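Local coordinates for protein mannan endo-1,4-beta-mannosidase (Cryptopygus antarcticus, PDB 4OOU) that hydrolyses internal beta-1,4-mannosidic linkages in the backbones of mannans, galactomannans and glucomannans, releasing mainly short manno-oligosaccharides, at residues A25-F30 with N304-L308; Y49-N55 with V84-V90. One frame throughout, in Å; residues are numbered along the deposited sequence.

Interaction 1: A25-F30 with N304-L308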
loop_
_atom_site.group_PDB
_atom_site.type_symbol
_atom_site.label_atom_id
_atom_site.label_comp_id
_atom_site.label_asym_id
_atom_site.label_seq_id
_atom_site.Cartn_x
_atom_site.Cartn_y
_atom_site.Cartn_z
ATOM N N ALA A 25 -1.086 -11.898 -8.489
ATOM C CA ALA A 25 -0.570 -12.491 -7.287
ATOM C C ALA A 25 -1.100 -13.899 -7.248
ATOM O O ALA A 25 -2.295 -14.081 -7.339
ATOM C CB ALA A 25 -1.049 -11.748 -6.055
ATOM N N SER A 26 -0.204 -14.869 -7.074
ATOM C CA SER A 26 -0.548 -16.293 -7.064
ATOM C C SER A 26 0.408 -17.044 -6.131
ATOM O O SER A 26 1.633 -16.912 -6.210
ATOM C CB SER A 26 -0.526 -16.872 -8.512
ATOM O OG SER A 26 -0.339 -18.285 -8.548
ATOM N N GLY A 27 -0.163 -17.866 -5.271
ATOM C CA GLY A 27 0.576 -18.392 -4.135
ATOM C C GLY A 27 1.415 -17.302 -3.474
ATOM O O GLY A 27 0.941 -16.207 -3.187
ATOM N N SER A 28 2.686 -17.613 -3.296
ATOM C CA SER A 28 3.642 -16.723 -2.637
ATOM C C SER A 28 4.154 -15.537 -3.482
ATOM O O SER A 28 4.912 -14.668 -2.980
ATOM C CB SER A 28 4.831 -17.588 -2.253
ATOM O OG SER A 28 4.354 -18.733 -1.580
ATOM N N ASN A 29 3.762 -15.471 -4.748
ATOM C CA ASN A 29 4.465 -14.559 -5.653
ATOM C C ASN A 29 3.614 -13.591 -6.483
ATOM O O ASN A 29 2.473 -13.855 -6.849
ATOM C CB ASN A 29 5.358 -15.341 -6.635
ATOM C CG ASN A 29 6.397 -16.213 -5.956
ATOM O OD1 ASN A 29 7.158 -15.791 -5.079
ATOM N ND2 ASN A 29 6.459 -17.453 -6.411
ATOM N N PHE A 30 4.236 -12.470 -6.817
ATOM C CA PHE A 30 3.744 -11.645 -7.879
ATOM C C PHE A 30 4.177 -12.264 -9.190
ATOM O O PHE A 30 5.263 -12.821 -9.267
ATOM C CB PHE A 30 4.315 -10.252 -7.773
ATOM C CG PHE A 30 3.864 -9.517 -6.566
ATOM C CD1 PHE A 30 2.530 -9.249 -6.385
ATOM C CD2 PHE A 30 4.777 -9.081 -5.611
ATOM C CE1 PHE A 30 2.115 -8.535 -5.292
ATOM C CE2 PHE A 30 4.356 -8.392 -4.499
ATOM C CZ PHE A 30 3.030 -8.104 -4.346
ATOM N N ASN A 304 2.432 -17.787 3.298
ATOM C CA ASN A 304 2.881 -18.110 1.974
ATOM C C ASN A 304 1.719 -18.279 0.994
ATOM O O ASN A 304 1.965 -18.388 -0.195
ATOM C CB ASN A 304 3.744 -19.386 1.998
ATOM C CG ASN A 304 4.817 -19.399 3.114
ATOM O OD1 ASN A 304 5.123 -18.393 3.802
ATOM N ND2 ASN A 304 5.397 -20.554 3.285
ATOM N N ASP A 305 0.477 -18.318 1.505
ATOM C CA ASP A 305 -0.764 -18.192 0.696
ATOM C C ASP A 305 -0.774 -16.921 -0.201
ATOM O O ASP A 305 -1.392 -16.906 -1.294
ATOM C CB ASP A 305 -2.052 -18.227 1.599
ATOM C CG ASP A 305 -1.879 -17.469 2.941
ATOM O OD1 ASP A 305 -0.834 -17.702 3.583
ATOM O OD2 ASP A 305 -2.751 -16.649 3.359
ATOM N N LYS A 306 -0.122 -15.855 0.277
ATOM C CA LYS A 306 -0.119 -14.557 -0.436
ATOM C C LYS A 306 1.279 -14.018 -0.460
ATOM O O LYS A 306 2.053 -14.319 0.447
ATOM C CB LYS A 306 -1.002 -13.522 0.264
ATOM C CG LYS A 306 -2.471 -13.908 0.432
ATOM C CD LYS A 306 -3.224 -12.793 1.143
ATOM C CE LYS A 306 -4.594 -13.228 1.623
ATOM N NZ LYS A 306 -5.471 -13.554 0.447
ATOM N N PRO A 307 1.610 -13.197 -1.473
ATOM C CA PRO A 307 2.865 -12.452 -1.488
ATOM C C PRO A 307 2.942 -11.526 -0.283
ATOM O O PRO A 307 1.903 -11.166 0.262
ATOM C CB PRO A 307 2.785 -11.633 -2.771
ATOM C CG PRO A 307 1.676 -12.215 -3.578
ATOM C CD PRO A 307 0.735 -12.801 -2.578
ATOM N N LEU A 308 4.161 -11.204 0.155
ATOM C CA LEU A 308 4.428 -10.266 1.255
ATOM C C LEU A 308 5.442 -9.190 0.805
ATOM O O LEU A 308 6.514 -9.492 0.257
ATOM C CB LEU A 308 4.986 -11.006 2.462
ATOM C CG LEU A 308 5.428 -10.137 3.622
ATOM C CD1 LEU A 308 4.268 -9.345 4.162
ATOM C CD2 LEU A 308 5.977 -11.034 4.714
#
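Pro-307 packs into the beta hairpin of residues 25-30 and meets it with every carbon of its ring. Its CB lies over one face of the Phe-30 ring, 4.0 Å from the centroid and 13° off the ring normal, a CH-pi contact. CB also comes near Ser-28 O. The next atom, CG, sits between two parts of the hairpin: it is 3.7 Å from Ala-25 CB and equally close to Asn-29 O. CD closes the ring and faces Gly-27 O at 3.5 Å. One small ring thus meets both strands of the hairpin and its turn. Phe-30 is brought to the proline by a chi1 of -66°, with CG anti to the carbonyl carbon. Phe-276 makes an edge-to-face contact with the same phenyl ring.

The hairpin turn is a type II' beta turn from Ser-26 to Asn-29, closed by paired backbone bonds between those two residues. Gly-27 takes a positive phi, which favours glycine. The hairpin strands 24-26 and 29-32 precede the barrel strand 35-43 of this TIM-barrel enzyme of glycosyl hydrolase family 5. Residues 304-308 lead into barrel strand 308-313.

Ser-28 makes the polar link. Its OG donates to Asn-304 O at 2.8 Å, in the carbonyl plane and on a lone pair. Backbone contacts run beside it. Pro-307 CA approaches Ser-28 O at 3.4 Å with an angle of 138° at the hydrogen, and Lys-306 CA meets Gly-27 O in a more bent CA-H...O contact. The Lys-306 side chain leads away from the hairpin to a salt bridge with Asp-260. Arg-298 joins both segments by hydrogen bonds to Ser-28 O and Lys-306 O.

Interaction 2: Y49-N55 with V84-V90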
loop_
_atom_site.group_PDB
_atom_site.type_symbol
_atom_site.label_atom_id
_atom_site.label_comp_id
_atom_site.label_asym_id
_atom_site.label_seq_id
_atom_site.Cartn_x
_atom_site.Cartn_y
_atom_site.Cartn_z
ATOM N N TYR A 49 0.737 16.844 0.197
ATOM C CA TYR A 49 0.117 15.791 1.035
ATOM C C TYR A 49 -1.375 15.748 0.949
ATOM O O TYR A 49 -2.043 16.494 1.622
ATOM C CB TYR A 49 0.547 15.988 2.504
ATOM C CG TYR A 49 -0.020 15.013 3.537
ATOM C CD1 TYR A 49 0.375 13.661 3.571
ATOM C CD2 TYR A 49 -0.906 15.460 4.525
ATOM C CE1 TYR A 49 -0.130 12.783 4.540
ATOM C CE2 TYR A 49 -1.385 14.594 5.499
ATOM C CZ TYR A 49 -1.018 13.257 5.510
ATOM O OH TYR A 49 -1.546 12.411 6.490
ATOM N N GLY A 50 -1.915 14.887 0.110
ATOM C CA GLY A 50 -3.365 14.797 -0.015
ATOM C C GLY A 50 -3.958 15.707 -1.067
ATOM O O GLY A 50 -5.148 15.560 -1.369
ATOM N N SER A 51 -3.146 16.628 -1.625
ATOM C CA SER A 51 -3.540 17.477 -2.776
ATOM C C SER A 51 -2.771 17.274 -4.128
ATOM O O SER A 51 -2.646 18.211 -4.925
ATOM C CB SER A 51 -3.517 18.954 -2.384
ATOM O OG SER A 51 -2.237 19.377 -1.998
ATOM N N ASP A 52 -2.317 16.054 -4.405
ATOM C CA ASP A 52 -1.563 15.769 -5.608
ATOM C C ASP A 52 -2.486 15.618 -6.780
ATOM O O ASP A 52 -2.167 16.055 -7.873
ATOM C CB ASP A 52 -0.791 14.467 -5.480
ATOM C CG ASP A 52 0.516 14.621 -4.733
ATOM O OD1 ASP A 52 1.112 15.715 -4.758
ATOM O OD2 ASP A 52 0.939 13.607 -4.130
ATOM N N PHE A 53 -3.605 14.942 -6.541
ATOM C CA PHE A 53 -4.649 14.750 -7.516
ATOM C C PHE A 53 -6.001 15.350 -7.064
ATOM O O PHE A 53 -6.331 15.347 -5.855
ATOM C CB PHE A 53 -4.852 13.269 -7.694
ATOM C CG PHE A 53 -3.585 12.491 -7.821
ATOM C CD1 PHE A 53 -3.013 12.274 -9.069
ATOM C CD2 PHE A 53 -2.985 11.941 -6.690
ATOM C CE1 PHE A 53 -1.856 11.539 -9.178
ATOM C CE2 PHE A 53 -1.823 11.200 -6.789
ATOM C CZ PHE A 53 -1.258 10.992 -8.039
ATOM N N GLY A 54 -6.788 15.815 -8.042
ATOM C CA GLY A 54 -8.081 16.460 -7.788
ATOM C C GLY A 54 -7.960 17.974 -7.770
ATOM O O GLY A 54 -6.842 18.505 -7.564
ATOM N N ASN A 55 -9.096 18.666 -7.980
ATOM C CA ASN A 55 -9.189 20.145 -7.877
ATOM C C ASN A 55 -8.064 20.830 -8.637
ATOM O O ASN A 55 -7.390 21.734 -8.140
ATOM C CB ASN A 55 -9.216 20.608 -6.413
ATOM C CG ASN A 55 -10.500 20.199 -5.685
ATOM O OD1 ASN A 55 -11.491 19.806 -6.308
ATOM N ND2 ASN A 55 -10.492 20.315 -4.355
ATOM N N VAL A 84 -3.375 8.901 -2.269
ATOM C CA VAL A 84 -4.477 9.592 -2.971
ATOM C C VAL A 84 -5.445 10.404 -2.077
ATOM O O VAL A 84 -5.294 11.630 -1.962
ATOM C CB VAL A 84 -5.273 8.633 -3.901
ATOM C CG1 VAL A 84 -6.157 9.448 -4.855
ATOM C CG2 VAL A 84 -4.317 7.759 -4.701
ATOM N N HIS A 85 -6.463 9.788 -1.488
ATOM C CA HIS A 85 -7.365 10.599 -0.669
ATOM C C HIS A 85 -6.631 11.179 0.563
ATOM O O HIS A 85 -6.764 12.380 0.869
ATOM C CB HIS A 85 -8.592 9.820 -0.217
ATOM C CG HIS A 85 -9.300 9.130 -1.325
ATOM N ND1 HIS A 85 -9.347 9.641 -2.604
ATOM C CD2 HIS A 85 -9.992 7.969 -1.353
ATOM C CE1 HIS A 85 -10.010 8.803 -3.384
ATOM N NE2 HIS A 85 -10.424 7.790 -2.644
ATOM N N VAL A 86 -5.852 10.331 1.233
ATOM C CA VAL A 86 -5.080 10.735 2.429
ATOM C C VAL A 86 -6.032 11.086 3.578
ATOM O O VAL A 86 -6.546 10.175 4.224
ATOM C CB VAL A 86 -4.047 11.854 2.121
ATOM C CG1 VAL A 86 -3.121 12.117 3.299
ATOM C CG2 VAL A 86 -3.211 11.471 0.901
ATOM N N GLU A 87 -6.297 12.365 3.814
ATOM C CA GLU A 87 -7.113 12.805 4.955
ATOM C C GLU A 87 -8.234 13.678 4.439
ATOM O O GLU A 87 -8.634 14.616 5.087
ATOM C CB GLU A 87 -6.266 13.587 6.012
ATOM C CG GLU A 87 -5.303 12.742 6.820
ATOM C CD GLU A 87 -4.624 13.514 7.963
ATOM O OE1 GLU A 87 -3.423 13.807 7.842
ATOM O OE2 GLU A 87 -5.248 13.837 9.002
ATOM N N GLY A 88 -8.743 13.382 3.257
ATOM C CA GLY A 88 -9.858 14.140 2.687
ATOM C C GLY A 88 -9.558 15.557 2.244
ATOM O O GLY A 88 -10.471 16.331 1.994
ATOM N N GLN A 89 -8.297 15.928 2.155
ATOM C CA GLN A 89 -7.968 17.315 1.901
ATOM C C GLN A 89 -8.547 17.881 0.597
ATOM O O GLN A 89 -8.895 19.081 0.527
ATOM C CB GLN A 89 -6.454 17.480 1.889
ATOM C CG GLN A 89 -5.838 17.264 3.253
ATOM C CD GLN A 89 -5.198 15.914 3.398
ATOM O OE1 GLN A 89 -5.685 14.914 2.861
ATOM N NE2 GLN A 89 -4.082 15.871 4.126
ATOM N N VAL A 90 -8.600 17.007 -0.412
ATOM C CA VAL A 90 -9.096 17.300 -1.754
ATOM C C VAL A 90 -10.082 16.221 -2.172
ATOM O O VAL A 90 -11.148 16.539 -2.703
ATOM C CB VAL A 90 -7.961 17.304 -2.796
ATOM C CG1 VAL A 90 -8.516 17.266 -4.225
ATOM C CG2 VAL A 90 -7.082 18.516 -2.616
HETATM O O HOH W 1 -3.704 13.596 -3.417
HETATM O O HOH W 2 -6.744 13.621 -3.668
HETATM O O HOH W 3 -12.476 18.487 -3.755
#
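Tyr-49 and Val-86 make a close apolar contact between residues 49-55 and 84-90. Val-86 CG1 sits over one face of the tyrosine ring, 3.5 Å from its centroid and 24° off the normal, a CH-pi contact offset toward the rim. The Tyr-49 torsion, with CG anti to the backbone N (chi1 179°), carries the ring across to this methyl. Val-86 CG2 rests on Gly-50 CA. A side chain at Gly-50 would clash with Gln-89 OE1. Val-90 CG2 packs on Ser-51 CB at 3.6 Å. Val-90 CG1 lies instead against polar groups, Phe-53 O and the Asn-55 amide.

Among the polar contacts, Tyr-49 OH lies 2.7 Å from Glu-87 OE1, which sits at the ring edge, in plane. The carboxylate is turned 75° from the ring. Asn-133 OD1 is a second partner of the hydroxyl, and Asn-138 N bonds the other carboxylate oxygen. A leucine in place of Tyr-49 would probably leave Glu-87 OE1 without its hydroxyl partner and take away the ring face under Val-86. Gln-89 NE2 lies 3.2 Å from Tyr-49 CD2. Within 84-90, Glu-87 N donates to Gln-89 OE1 at 2.8 Å, which ties this amide back to the backbone.

Two waters also bridge the segments. One accepts from Asp-52 N and donates to Val-84 O at 2.9 Å. Another accepts from Asn-55 ND2 and donates to Val-90 O at 2.6 Å.

The contact joins the loop after strand 35-43 to the end of the adjacent parallel strand 79-86 and the loop beyond it. Substrate-binding Trp-83 lies next to Val-86 and touches Tyr-49. Phe-53 turns to helix 109-122, Asp-52 packs on helix 58-74, and Val-86 pairs through its backbone with strand 126-133.

Interactions 1 and 2 lie on opposite sides of the chain's centre, with their nearest atoms about 17 Å apart. Both are partly buried and both reach the same large sheet. Along the chain, 49-55 with 84-90 is nested inside the loop closed by 25-30 with 304-308. Interaction 1 joins the N-terminal hairpin to the lead-in of a late barrel strand, away from the annotated sites. Interaction 2 joins the loop after one early strand to the end of the next and its following loop, beside a substrate-binding tryptophan. Each has an aliphatic group over an aromatic face. Interaction 1 adds a direct hydroxyl-to-backbone bond, whereas interaction 2 relies more on bridging waters and a carboxylate.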